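Local coordinates for malonyl CoA-acyl carrier protein transacylase (Burkholderia pseudomallei 1710b, PDB 3EZO) that probably transfers the malonyl group from malonyl-CoA to holo acyl carrier protein, releasing CoA, at residues V120-Q125 and D216-Y221; A126-V131 and A204-S209; N236-A241 and L253-A258. All coordinates share one frame; numbering follows the deposited sequence.

In the fold
From the N terminus, the first of the contact-forming elements is helix 113-128, which serves two contacts. Interaction 1 joins its second half to helix 212-223 and closes a long loop that includes the four-stranded antiparallel sheet. Interaction 2, made by the end of the same helix and the turn carrying His207, is nested inside that loop, and Lys217 of interaction 1 connects the two. Interaction 3 follows in series as a short loop, tying the segment after strand 233-234, at the edge of the parallel sheet, to residues 253-258. Gln256 of interaction 3 then joins all three, meeting Arg123 of interaction 1 and His207 of interaction 2.

Interaction 1 of 3, residues V120-Q125 and D216-Y221; sequences VRFRAQ and DKLREY
Phe122 and Tyr221 lie face over face in an offset stack, the tight part of a nearly antiparallel packing of helix 113-128 on helix 212-223 within the acyl transferase domain. The two short segments run at 157° to each other, with their axes 9.9 Å apart. The ring centroids are 4.7 Å apart and the planes 25° from parallel, with Tyr221 CD1 sitting over the rim of the Phe122 ring, 3.5 Å from Phe122 CG. Both residues hold CG anti to the backbone N (chi1 -179° for Phe122), which points each ring across the gap between the helices; the two side chains slide past each other in opposite directions. Phe122 CB lies over the Tyr221 face, and Tyr221 CB sits off-centre on the Phe122 ring. Flat rings suit the gap between two helices because they can lie face to face and cover a large apolar area.

Toward the buried side the packing is aliphatic and less close: Leu218 CD2 lies 4.1 Å from Arg123 CB. The extended Arg123 chain packs its methylenes here, while its guanidinium reaches Gln256, Gln69 and Ser98, the predicted active-site serine. On the more exposed side, Lys217 CB lies 3.8 Å from Phe122 CZ, and the chain then bends so that NZ can bond to the Ala126 carbonyl. On the exposed side of helix 212-223, Arg219 NH1 donates to Asp216 OD1 at 3.0 Å, on the anti side of the carboxylate.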
ATOM      1  N   VAL A 120       6.450 -10.608   0.448  1.00  9.65           N
ATOM      2  CA  VAL A 120       6.631  -9.171   0.359  1.00  9.34           C
ATOM      3  C   VAL A 120       8.086  -8.766   0.518  1.00 10.09           C
ATOM      4  O   VAL A 120       8.501  -7.764  -0.056  1.00  9.09           O
ATOM      5  CB  VAL A 120       5.705  -8.366   1.283  1.00  9.96           C
ATOM      6  CG1 VAL A 120       4.272  -8.816   1.058  1.00  9.64           C
ATOM      7  CG2 VAL A 120       6.138  -8.504   2.770  1.00  7.29           C
ATOM      8  N   ARG A 121       8.870  -9.548   1.256  0.50 10.37           N
ATOM      9  CA  ARG A 121      10.338  -9.360   1.249  0.50 10.76           C
ATOM     10  C   ARG A 121      10.880  -9.517  -0.169  0.50 10.71           C
ATOM     11  O   ARG A 121      11.635  -8.671  -0.681  0.50 10.60           O
ATOM     12  CB  ARG A 121      11.019 -10.363   2.164  0.50 10.23           C
ATOM     13  CG  ARG A 121      12.512 -10.187   2.265  0.50  9.76           C
ATOM     14  CD  ARG A 121      13.084 -11.076   3.376  0.50  8.68           C
ATOM     15  NE  ARG A 121      12.845 -12.498   3.081  0.50  9.35           N
ATOM     16  CZ  ARG A 121      13.276 -13.524   3.813  0.50  6.13           C
ATOM     17  NH1 ARG A 121      13.986 -13.338   4.913  0.50  3.14           N
ATOM     18  NH2 ARG A 121      12.979 -14.747   3.430  0.50  7.38           N
ATOM     19  N   PHE A 122      10.474 -10.599  -0.811  1.00 11.24           N
ATOM     20  CA  PHE A 122      10.862 -10.825  -2.198  1.00 11.34           C
ATOM     21  C   PHE A 122      10.361  -9.694  -3.127  1.00 10.79           C
ATOM     22  O   PHE A 122      11.120  -9.161  -3.933  1.00 10.16           O
ATOM     23  CB  PHE A 122      10.353 -12.158  -2.690  1.00 11.38           C
ATOM     24  CG  PHE A 122      10.749 -12.432  -4.110  1.00 14.50           C
ATOM     25  CD1 PHE A 122      11.991 -12.996  -4.399  1.00 19.60           C
ATOM     26  CD2 PHE A 122       9.916 -12.043  -5.178  1.00 16.23           C
ATOM     27  CE1 PHE A 122      12.374 -13.254  -5.714  1.00 20.72           C
ATOM     28  CE2 PHE A 122      10.311 -12.266  -6.489  1.00 17.01           C
ATOM     29  CZ  PHE A 122      11.541 -12.863  -6.752  1.00 18.61           C
ATOM     30  N   ARG A 123       9.089  -9.307  -2.980  1.00 10.88           N
ATOM     31  CA  ARG A 123       8.540  -8.212  -3.763  1.00 10.58           C
ATOM     32  C   ARG A 123       9.419  -6.965  -3.627  1.00 11.00           C
ATOM     33  O   ARG A 123       9.729  -6.291  -4.617  1.00 10.55           O
ATOM     34  CB  ARG A 123       7.136  -7.872  -3.283  1.00 10.61           C
ATOM     35  CG  ARG A 123       6.520  -6.647  -3.961  1.00 10.55           C
ATOM     36  CD  ARG A 123       5.061  -6.480  -3.469  1.00 12.93           C
ATOM     37  NE  ARG A 123       4.276  -5.419  -4.153  1.00  9.97           N
ATOM     38  CZ  ARG A 123       4.194  -4.155  -3.767  1.00 11.56           C
ATOM     39  NH1 ARG A 123       4.908  -3.680  -2.724  1.00 11.65           N
ATOM     40  NH2 ARG A 123       3.414  -3.329  -4.440  1.00 12.33           N
ATOM     41  N   ALA A 124       9.790  -6.633  -2.394  1.00 11.07           N
ATOM     42  CA  ALA A 124      10.667  -5.473  -2.149  1.00 10.40           C
ATOM     43  C   ALA A 124      11.975  -5.606  -2.913  1.00  9.86           C
ATOM     44  O   ALA A 124      12.399  -4.655  -3.585  1.00 10.48           O
ATOM     45  CB  ALA A 124      10.918  -5.262  -0.648  1.00  9.00           C
ATOM     46  N   GLN A 125      12.599  -6.772  -2.843  1.00 10.32           N
ATOM     47  CA  GLN A 125      13.874  -7.038  -3.542  1.00 11.81           C
ATOM     48  C   GLN A 125      13.718  -6.868  -5.074  1.00 13.18           C
ATOM     49  O   GLN A 125      14.533  -6.177  -5.716  1.00 13.94           O
ATOM     50  CB  GLN A 125      14.396  -8.445  -3.155  1.00 12.72           C
ATOM     51  CG  GLN A 125      15.232  -9.230  -4.232  1.00 16.23           C
ATOM     52  CD  GLN A 125      16.586  -8.599  -4.535  1.00 20.42           C
ATOM     53  OE1 GLN A 125      17.294  -8.103  -3.624  1.00 19.57           O
ATOM     54  NE2 GLN A 125      16.969  -8.623  -5.821  1.00 23.32           N
ATOM     55  N   ASP A 216       7.885  -9.687 -13.671  1.00 13.44           N
ATOM     56  CA  ASP A 216       8.282 -10.993 -14.164  1.00 14.43           C
ATOM     57  C   ASP A 216       8.801 -11.898 -13.047  1.00 14.77           C
ATOM     58  O   ASP A 216       8.481 -13.072 -13.015  1.00 14.93           O
ATOM     59  CB  ASP A 216       9.340 -10.854 -15.266  1.00 15.26           C
ATOM     60  CG  ASP A 216       8.768 -10.213 -16.526  1.00 18.25           C
ATOM     61  OD1 ASP A 216       7.562 -10.427 -16.779  1.00 19.41           O
ATOM     62  OD2 ASP A 216       9.502  -9.486 -17.226  1.00 20.76           O
ATOM     63  N   LYS A 217       9.593 -11.343 -12.138  1.00 14.45           N
ATOM     64  CA  LYS A 217      10.092 -12.102 -10.985  1.00 14.81           C
ATOM     65  C   LYS A 217       8.936 -12.492 -10.048  1.00 13.45           C
ATOM     66  O   LYS A 217       8.888 -13.609  -9.540  1.00 11.48           O
ATOM     67  CB  LYS A 217      11.132 -11.268 -10.227  1.00 15.80           C
ATOM     68  CG  LYS A 217      12.457 -11.078 -10.965  1.00 18.74           C
ATOM     69  CD  LYS A 217      13.369 -10.066 -10.171  1.00 24.85           C
ATOM     70  CE  LYS A 217      12.780  -8.592 -10.242  1.00 27.75           C
ATOM     71  NZ  LYS A 217      13.691  -7.363 -10.137  1.00 25.52           N
ATOM     72  N   LEU A 218       8.002 -11.567  -9.851  1.00 12.71           N
ATOM     73  CA  LEU A 218       6.839 -11.828  -9.009  1.00 13.43           C
ATOM     74  C   LEU A 218       5.994 -12.961  -9.547  1.00 12.99           C
ATOM     75  O   LEU A 218       5.511 -13.781  -8.756  1.00 13.13           O
ATOM     76  CB  LEU A 218       5.948 -10.581  -8.783  1.00 13.39           C
ATOM     77  CG  LEU A 218       6.355  -9.705  -7.603  1.00 15.84           C
ATOM     78  CD1 LEU A 218       5.709  -8.257  -7.678  1.00 17.26           C
ATOM     79  CD2 LEU A 218       6.028 -10.419  -6.251  1.00 13.11           C
ATOM     80  N   ARG A 219       5.843 -13.025 -10.870  1.00 12.45           N
ATOM     81  CA  ARG A 219       5.072 -14.096 -11.500  1.00 12.68           C
ATOM     82  C   ARG A 219       5.691 -15.457 -11.212  1.00 13.30           C
ATOM     83  O   ARG A 219       4.986 -16.408 -10.856  1.00 12.96           O
ATOM     84  CB  ARG A 219       4.922 -13.877 -13.014  1.00 11.80           C
ATOM     85  CG  ARG A 219       3.979 -14.858 -13.617  1.00 12.04           C
ATOM     86  CD  ARG A 219       3.948 -14.786 -15.152  1.00 14.73           C
ATOM     87  NE  ARG A 219       3.428 -13.490 -15.639  1.00 14.64           N
ATOM     88  CZ  ARG A 219       4.143 -12.483 -16.140  1.00 15.99           C
ATOM     89  NH1 ARG A 219       5.470 -12.503 -16.186  1.00 18.03           N
ATOM     90  NH2 ARG A 219       3.516 -11.407 -16.566  1.00 17.07           N
ATOM     91  N   GLU A 220       7.012 -15.549 -11.354  1.00 14.38           N
ATOM     92  CA  GLU A 220       7.719 -16.786 -11.033  1.00 15.96           C
ATOM     93  C   GLU A 220       7.559 -17.139  -9.563  1.00 14.57           C
ATOM     94  O   GLU A 220       7.252 -18.282  -9.213  1.00 14.71           O
ATOM     95  CB  GLU A 220       9.217 -16.666 -11.341  1.00 16.93           C
ATOM     96  CG  GLU A 220       9.505 -16.499 -12.789  1.00 23.11           C
ATOM     97  CD  GLU A 220      10.991 -16.221 -13.085  1.00 30.52           C
ATOM     98  OE1 GLU A 220      11.786 -15.905 -12.143  1.00 29.13           O
ATOM     99  OE2 GLU A 220      11.334 -16.324 -14.299  1.00 36.38           O
ATOM    100  N   TYR A 221       7.743 -16.152  -8.694  1.00 13.85           N
ATOM    101  CA  TYR A 221       7.599 -16.397  -7.240  1.00 13.63           C
ATOM    102  C   TYR A 221       6.173 -16.824  -6.870  1.00 12.86           C
ATOM    103  O   TYR A 221       5.970 -17.806  -6.174  1.00 12.84           O
ATOM    104  CB  TYR A 221       8.022 -15.162  -6.420  1.00 13.43           C
ATOM    105  CG  TYR A 221       8.097 -15.442  -4.931  1.00 15.78           C
ATOM    106  CD1 TYR A 221       9.326 -15.635  -4.285  1.00 15.22           C
ATOM    107  CD2 TYR A 221       6.941 -15.514  -4.167  1.00 15.49           C
ATOM    108  CE1 TYR A 221       9.364 -15.925  -2.886  1.00 17.52           C
ATOM    109  CE2 TYR A 221       6.975 -15.778  -2.797  1.00 17.09           C
ATOM    110  CZ  TYR A 221       8.181 -15.978  -2.166  1.00 16.67           C
ATOM    111  OH  TYR A 221       8.153 -16.229  -0.797  1.00 19.53           O
TER

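Interaction 2 of 3, residues A126-V131 and A204-S209; sequences AMQTAV and APFHSS
Met127 reaches over the Phe206 ring in a Met-aromatic contact, where the end of helix 113-128 packs on the turn that carries His207, predicted to belong to the active site. Met127 CE makes a CH-pi contact 4.2 Å from the Phe206 ring centroid, while SD stands farther off above the same ring, at 5.1 Å. A bend at the last torsion (chi3 76°) folds the methyl back over the ring; a flexible, polarisable thioether fits such a face well.

Among the other apolar contacts, Met127 CB lies 3.8 Å from Phe206 CE1, and Val131 CG2 meets Pro205 CD at 3.6 Å, a branched side chain against a rigid ring.

Polar atoms approach the ring at its edge: Met127 O lies in plane, 3.4 Å from Phe206 CE1, and Gln128 NE2 is 3.7 Å from Phe206 CZ, its amide standing 81° to the ring while OE1 bonds to Ser203.

Hydrogen bonds place the imidazole of His207, ND1 meeting the carbonyls of Gln256 and Gly259 and NE2 meeting Ser98. Others shape the type II beta turn from Pro205 to Ser208: Pro205 O accepts both Ser208 N and, on a lone pair in the carbonyl plane, Ser208 OG at 2.7 Å.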
ATOM      1  N   ALA A 126      12.655  -7.480  -5.626  1.00 11.99           N
ATOM      2  CA  ALA A 126      12.316  -7.384  -7.025  1.00 12.04           C
ATOM      3  C   ALA A 126      12.127  -5.954  -7.512  1.00 12.03           C
ATOM      4  O   ALA A 126      12.654  -5.577  -8.534  1.00 11.84           O
ATOM      5  CB  ALA A 126      11.023  -8.218  -7.319  1.00 11.15           C
ATOM      6  N   MET A 127      11.305  -5.190  -6.811  1.00 12.17           N
ATOM      7  CA  MET A 127      11.002  -3.824  -7.191  1.00 12.45           C
ATOM      8  C   MET A 127      12.242  -2.890  -7.090  1.00 13.95           C
ATOM      9  O   MET A 127      12.424  -1.962  -7.906  1.00 13.11           O
ATOM     10  CB  MET A 127       9.870  -3.280  -6.334  1.00 11.90           C
ATOM     11  CG  MET A 127       8.508  -4.035  -6.506  1.00 10.68           C
ATOM     12  SD  MET A 127       7.245  -3.281  -5.423  1.00 14.09           S
ATOM     13  CE  MET A 127       6.862  -1.806  -6.323  1.00 11.71           C
ATOM     14  N   GLN A 128      13.103  -3.155  -6.109  1.00 13.98           N
ATOM     15  CA  GLN A 128      14.275  -2.307  -5.903  1.00 14.82           C
ATOM     16  C   GLN A 128      15.370  -2.577  -6.956  1.00 14.34           C
ATOM     17  O   GLN A 128      16.186  -1.724  -7.209  1.00 15.69           O
ATOM     18  CB  GLN A 128      14.794  -2.478  -4.464  1.00 15.08           C
ATOM     19  CG  GLN A 128      15.931  -1.547  -4.076  1.00 20.71           C
ATOM     20  CD  GLN A 128      15.529  -0.079  -4.137  1.00 25.11           C
ATOM     21  OE1 GLN A 128      16.285   0.729  -4.703  1.00 28.58           O
ATOM     22  NE2 GLN A 128      14.320   0.269  -3.616  1.00 22.74           N
ATOM     23  N   THR A 129      15.411  -3.776  -7.539  1.00 13.81           N
ATOM     24  CA  THR A 129      16.443  -4.119  -8.486  1.00 13.49           C
ATOM     25  C   THR A 129      15.977  -4.325  -9.951  1.00 13.79           C
ATOM     26  O   THR A 129      16.736  -4.868 -10.775  1.00 14.67           O
ATOM     27  CB  THR A 129      17.122  -5.368  -7.988  1.00 13.53           C
ATOM     28  OG1 THR A 129      16.175  -6.429  -7.948  1.00 12.07           O
ATOM     29  CG2 THR A 129      17.699  -5.119  -6.564  1.00 13.59           C
ATOM     30  N   ALA A 130      14.750  -3.918 -10.278  1.00 13.42           N
ATOM     31  CA  ALA A 130      14.212  -4.114 -11.631  1.00 13.54           C
ATOM     32  C   ALA A 130      15.019  -3.309 -12.660  1.00 14.51           C
ATOM     33  O   ALA A 130      15.317  -3.814 -13.744  1.00 14.90           O
ATOM     34  CB  ALA A 130      12.751  -3.747 -11.703  1.00 11.79           C
ATOM     35  N   VAL A 131      15.395  -2.083 -12.306  1.00 15.64           N
ATOM     36  CA  VAL A 131      16.148  -1.229 -13.213  1.00 16.82           C
ATOM     37  C   VAL A 131      17.460  -0.804 -12.566  1.00 17.06           C
ATOM     38  O   VAL A 131      17.580  -0.776 -11.322  1.00 16.30           O
ATOM     39  CB  VAL A 131      15.345   0.011 -13.682  1.00 17.45           C
ATOM     40  CG1 VAL A 131      14.001  -0.420 -14.281  1.00 18.57           C
ATOM     41  CG2 VAL A 131      15.109   0.953 -12.583  1.00 17.86           C
ATOM     42  N   ALA A 204      13.805   4.174  -7.114  1.00 23.32           N
ATOM     43  CA  ALA A 204      13.366   3.233  -8.142  1.00 20.43           C
ATOM     44  C   ALA A 204      11.972   3.655  -8.610  1.00 17.95           C
ATOM     45  O   ALA A 204      11.175   4.164  -7.803  1.00 18.44           O
ATOM     46  CB  ALA A 204      13.356   1.867  -7.575  1.00 20.02           C
ATOM     47  N   PRO A 205      11.662   3.481  -9.893  1.00 15.94           N
ATOM     48  CA  PRO A 205      10.416   4.029 -10.472  1.00 14.62           C
ATOM     49  C   PRO A 205       9.222   3.110 -10.298  1.00 14.12           C
ATOM     50  O   PRO A 205       8.656   2.589 -11.289  1.00 14.31           O
ATOM     51  CB  PRO A 205      10.781   4.132 -11.945  1.00 14.81           C
ATOM     52  CG  PRO A 205      11.625   2.938 -12.194  1.00 14.48           C
ATOM     53  CD  PRO A 205      12.412   2.719 -10.920  1.00 17.06           C
ATOM     54  N   PHE A 206       8.834   2.900  -9.049  1.00 12.47           N
ATOM     55  CA  PHE A 206       7.773   1.968  -8.727  1.00 11.36           C
ATOM     56  C   PHE A 206       6.458   2.329  -9.429  1.00 10.20           C
ATOM     57  O   PHE A 206       6.093   3.509  -9.586  1.00  7.34           O
ATOM     58  CB  PHE A 206       7.504   1.988  -7.210  1.00 12.85           C
ATOM     59  CG  PHE A 206       8.667   1.558  -6.353  1.00 14.39           C
ATOM     60  CD1 PHE A 206       9.697   0.767  -6.835  1.00 16.71           C
ATOM     61  CD2 PHE A 206       8.681   1.904  -5.018  1.00 22.73           C
ATOM     62  CE1 PHE A 206      10.742   0.379  -6.015  1.00 18.79           C
ATOM     63  CE2 PHE A 206       9.751   1.512  -4.183  1.00 24.18           C
ATOM     64  CZ  PHE A 206      10.763   0.751  -4.697  1.00 20.37           C
ATOM     65  N   HIS A 207       5.751   1.283  -9.839  1.00  9.76           N
ATOM     66  CA  HIS A 207       4.425   1.385 -10.437  1.00  9.57           C
ATOM     67  C   HIS A 207       4.447   2.009 -11.840  1.00 10.16           C
ATOM     68  O   HIS A 207       3.395   2.224 -12.412  1.00 10.96           O
ATOM     69  CB  HIS A 207       3.444   2.055  -9.456  1.00  9.92           C
ATOM     70  CG  HIS A 207       3.211   1.235  -8.226  1.00  8.87           C
ATOM     71  ND1 HIS A 207       2.502   0.053  -8.256  1.00  9.58           N
ATOM     72  CD2 HIS A 207       3.611   1.410  -6.938  1.00 13.66           C
ATOM     73  CE1 HIS A 207       2.504  -0.485  -7.039  1.00 13.61           C
ATOM     74  NE2 HIS A 207       3.158   0.327  -6.219  1.00 12.90           N
ATOM     75  N   SER A 208       5.650   2.229 -12.388  1.00 10.04           N
ATOM     76  CA  SER A 208       5.861   2.559 -13.802  1.00 10.16           C
ATOM     77  C   SER A 208       6.131   1.317 -14.639  1.00  9.80           C
ATOM     78  O   SER A 208       6.542   0.269 -14.127  1.00  8.59           O
ATOM     79  CB  SER A 208       7.024   3.547 -13.989  1.00 11.50           C
ATOM     80  OG  SER A 208       8.295   2.911 -13.920  1.00 11.24           O
ATOM     81  N   SER A 209       5.877   1.445 -15.938  1.00  9.30           N
ATOM     82  CA  SER A 209       6.183   0.382 -16.898  1.00  9.14           C
ATOM     83  C   SER A 209       7.640  -0.017 -16.907  1.00  9.48           C
ATOM     84  O   SER A 209       7.975  -1.120 -17.332  1.00  9.65           O
ATOM     85  CB  SER A 209       5.743   0.818 -18.309  1.00 10.31           C
ATOM     86  OG  SER A 209       6.390   2.022 -18.709  1.00  9.97           O
TER

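Interaction 3 of 3, residues N236-A241 and L253-A258; sequences NNIDVA and LVRQAA
Ile238 lays its CD1 methyl against the backbone of helix 246-256, 3.5 Å from Arg255 O, while its CG1 lies equally near Arg255 NH1. With CG1 anti to the backbone N, this branched side chain fills the space between the arginine side chain and the backbone of 255-256, crossing the Arg255 side chain at about a right angle.

Beyond it, Arg255 grips Asp239 end-on with two nitrogens. Arg255 NH1 donates to Asp239 OD1 at 3.0 Å and NH2 to OD2 at 2.8 Å, both on the syn sides of a carboxylate turned only 15° from the guanidinium plane. A bend at chi3 (-65°) helps to bring the guanidinium round to this acid, and NE pairs with Asp251, so two acids hold the group and would probably stabilise its charge.

Asp239 belongs to an Asx motif that follows strand 233-234 in the parallel sheet of the domain: Asn236 OD1 accepts Asp239 N and Ala241 N from opposite faces of its carbonyl plane. A short amide side chain suits this place because it can reach back to main-chain N-H groups a few residues on.

On the buried flank, Gln256 NE2 donates to Asn237 OD1 at 2.8 Å, the hydrogen bond bent to 132° and entering above the carbonyl plane. Asn237 OD1 also accepts Ser98 N, and Gln256 NE2 also donates to Ser98 O of the predicted active-site serine.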
ATOM      1  N   ASN A 236      -8.923  -4.729  -6.087  1.00 10.46           N
ATOM      2  CA  ASN A 236      -7.489  -4.584  -6.397  1.00  9.67           C
ATOM      3  C   ASN A 236      -7.109  -3.222  -6.949  1.00  9.66           C
ATOM      4  O   ASN A 236      -7.930  -2.490  -7.526  1.00  9.49           O
ATOM      5  CB  ASN A 236      -6.935  -5.773  -7.230  1.00  9.53           C
ATOM      6  CG  ASN A 236      -7.582  -5.935  -8.608  1.00  9.14           C
ATOM      7  OD1 ASN A 236      -7.906  -4.971  -9.274  1.00 10.33           O
ATOM      8  ND2 ASN A 236      -7.739  -7.172  -9.031  1.00  4.01           N
ATOM      9  N   ASN A 237      -5.850  -2.864  -6.742  1.00  9.52           N
ATOM     10  CA  ASN A 237      -5.329  -1.568  -7.132  1.00  9.25           C
ATOM     11  C   ASN A 237      -5.276  -1.411  -8.647  1.00  9.37           C
ATOM     12  O   ASN A 237      -5.499  -0.344  -9.170  1.00 10.20           O
ATOM     13  CB  ASN A 237      -3.902  -1.401  -6.634  1.00  9.20           C
ATOM     14  CG  ASN A 237      -3.779  -1.225  -5.132  1.00  8.63           C
ATOM     15  OD1 ASN A 237      -2.675  -1.324  -4.600  1.00 11.16           O
ATOM     16  ND2 ASN A 237      -4.859  -0.911  -4.458  1.00  9.14           N
ATOM     17  N   ILE A 238      -4.899  -2.468  -9.329  1.00  9.96           N
ATOM     18  CA  ILE A 238      -4.576  -2.405 -10.777  1.00  9.67           C
ATOM     19  C   ILE A 238      -5.842  -2.284 -11.633  1.00  9.93           C
ATOM     20  O   ILE A 238      -5.908  -1.438 -12.528  1.00 10.00           O
ATOM     21  CB  ILE A 238      -3.684  -3.580 -11.208  1.00  9.84           C
ATOM     22  CG1 ILE A 238      -3.069  -3.326 -12.612  1.00 11.02           C
ATOM     23  CG2 ILE A 238      -4.434  -4.929 -11.151  1.00  7.69           C
ATOM     24  CD1 ILE A 238      -1.912  -2.353 -12.657  1.00 12.53           C
ATOM     25  N   ASP A 239      -6.870  -3.063 -11.317  1.00  9.38           N
ATOM     26  CA  ASP A 239      -8.039  -3.126 -12.138  1.00  9.51           C
ATOM     27  C   ASP A 239      -9.302  -2.573 -11.456  1.00 10.35           C
ATOM     28  O   ASP A 239     -10.332  -2.434 -12.094  1.00  8.98           O
ATOM     29  CB  ASP A 239      -8.290  -4.564 -12.548  1.00  9.14           C
ATOM     30  CG  ASP A 239      -7.205  -5.140 -13.443  1.00 10.39           C
ATOM     31  OD1 ASP A 239      -6.431  -4.391 -14.083  1.00  9.50           O
ATOM     32  OD2 ASP A 239      -7.138  -6.387 -13.512  1.00  9.53           O
ATOM     33  N   VAL A 240      -9.221  -2.212 -10.176  1.00 10.65           N
ATOM     34  CA  VAL A 240     -10.410  -1.899  -9.405  1.00  9.99           C
ATOM     35  C   VAL A 240     -11.462  -3.021  -9.540  1.00 10.77           C
ATOM     36  O   VAL A 240     -12.657  -2.761  -9.663  1.00 10.63           O
ATOM     37  CB  VAL A 240     -10.977  -0.520  -9.789  1.00 11.35           C
ATOM     38  CG1 VAL A 240     -11.847   0.007  -8.700  1.00 10.70           C
ATOM     39  CG2 VAL A 240      -9.813   0.490 -10.127  1.00 10.71           C
ATOM     40  N   ALA A 241     -11.001  -4.270  -9.480  1.00 10.42           N
ATOM     41  CA  ALA A 241     -11.845  -5.438  -9.653  1.00 10.65           C
ATOM     42  C   ALA A 241     -11.815  -6.259  -8.386  1.00 11.19           C
ATOM     43  O   ALA A 241     -10.798  -6.320  -7.680  1.00 12.08           O
ATOM     44  CB  ALA A 241     -11.332  -6.307 -10.826  1.00 10.26           C
ATOM     45  N   LEU A 253      -1.597  -9.060  -8.670  1.00 10.39           N
ATOM     46  CA  LEU A 253      -0.386  -8.702  -7.906  1.00 10.74           C
ATOM     47  C   LEU A 253       0.842  -8.506  -8.805  1.00 10.35           C
ATOM     48  O   LEU A 253       1.653  -7.621  -8.538  1.00 10.36           O
ATOM     49  CB  LEU A 253      -0.078  -9.713  -6.795  1.00 10.45           C
ATOM     50  CG  LEU A 253      -1.088  -9.791  -5.649  1.00 11.12           C
ATOM     51  CD1 LEU A 253      -0.651 -10.940  -4.687  1.00  8.94           C
ATOM     52  CD2 LEU A 253      -1.270  -8.457  -4.934  1.00  8.24           C
ATOM     53  N   VAL A 254       0.975  -9.344  -9.837  1.00 10.46           N
ATOM     54  CA  VAL A 254       2.099  -9.257 -10.810  1.00  9.31           C
ATOM     55  C   VAL A 254       2.055  -7.905 -11.521  1.00  9.45           C
ATOM     56  O   VAL A 254       3.062  -7.154 -11.549  1.00  8.24           O
ATOM     57  CB  VAL A 254       2.060 -10.453 -11.816  1.00 11.65           C
ATOM     58  CG1 VAL A 254       2.953 -10.216 -13.061  1.00 10.08           C
ATOM     59  CG2 VAL A 254       2.410 -11.781 -11.119  1.00  8.50           C
ATOM     60  N   ARG A 255       0.875  -7.550 -12.052  1.00  9.13           N
ATOM     61  CA  ARG A 255       0.734  -6.328 -12.829  1.00  8.72           C
ATOM     62  C   ARG A 255       0.775  -5.107 -11.936  1.00  9.70           C
ATOM     63  O   ARG A 255       1.214  -4.000 -12.364  1.00 10.76           O
ATOM     64  CB  ARG A 255      -0.525  -6.371 -13.698  1.00  8.91           C
ATOM     65  CG  ARG A 255      -0.383  -7.310 -14.903  1.00  8.62           C
ATOM     66  CD  ARG A 255      -1.619  -7.322 -15.832  1.00  9.69           C
ATOM     67  NE  ARG A 255      -2.777  -7.875 -15.146  1.00  9.29           N
ATOM     68  CZ  ARG A 255      -3.826  -7.191 -14.702  1.00 10.08           C
ATOM     69  NH1 ARG A 255      -3.917  -5.899 -14.901  1.00  7.72           N
ATOM     70  NH2 ARG A 255      -4.811  -7.833 -14.044  1.00 10.89           N
ATOM     71  N   GLN A 256       0.364  -5.277 -10.690  1.00  9.03           N
ATOM     72  CA  GLN A 256       0.322  -4.142  -9.754  1.00  9.11           C
ATOM     73  C   GLN A 256       1.665  -3.423  -9.647  1.00  8.83           C
ATOM     74  O   GLN A 256       1.710  -2.201  -9.560  1.00  9.26           O
ATOM     75  CB  GLN A 256      -0.082  -4.611  -8.374  1.00  8.54           C
ATOM     76  CG  GLN A 256      -0.349  -3.509  -7.334  1.00  9.26           C
ATOM     77  CD  GLN A 256       0.009  -3.868  -5.898  1.00 11.09           C
ATOM     78  OE1 GLN A 256       1.094  -4.401  -5.607  1.00 12.31           O
ATOM     79  NE2 GLN A 256      -0.849  -3.460  -4.977  1.00  9.65           N
ATOM     80  N   ALA A 257       2.741  -4.196  -9.644  1.00  9.93           N
ATOM     81  CA  ALA A 257       4.055  -3.669  -9.321  1.00 10.06           C
ATOM     82  C   ALA A 257       4.546  -2.683 -10.364  1.00 10.60           C
ATOM     83  O   ALA A 257       5.333  -1.787 -10.031  1.00 11.43           O
ATOM     84  CB  ALA A 257       5.048  -4.791  -9.142  1.00  9.90           C
ATOM     85  N   ALA A 258       4.080  -2.838 -11.602  1.00  9.70           N
ATOM     86  CA  ALA A 258       4.581  -2.038 -12.705  1.00 11.18           C
ATOM     87  C   ALA A 258       3.425  -1.287 -13.341  1.00 11.62           C
ATOM     88  O   ALA A 258       3.548  -0.824 -14.482  1.00 13.07           O
ATOM     89  CB  ALA A 258       5.288  -2.906 -13.750  1.00 10.15           C
TER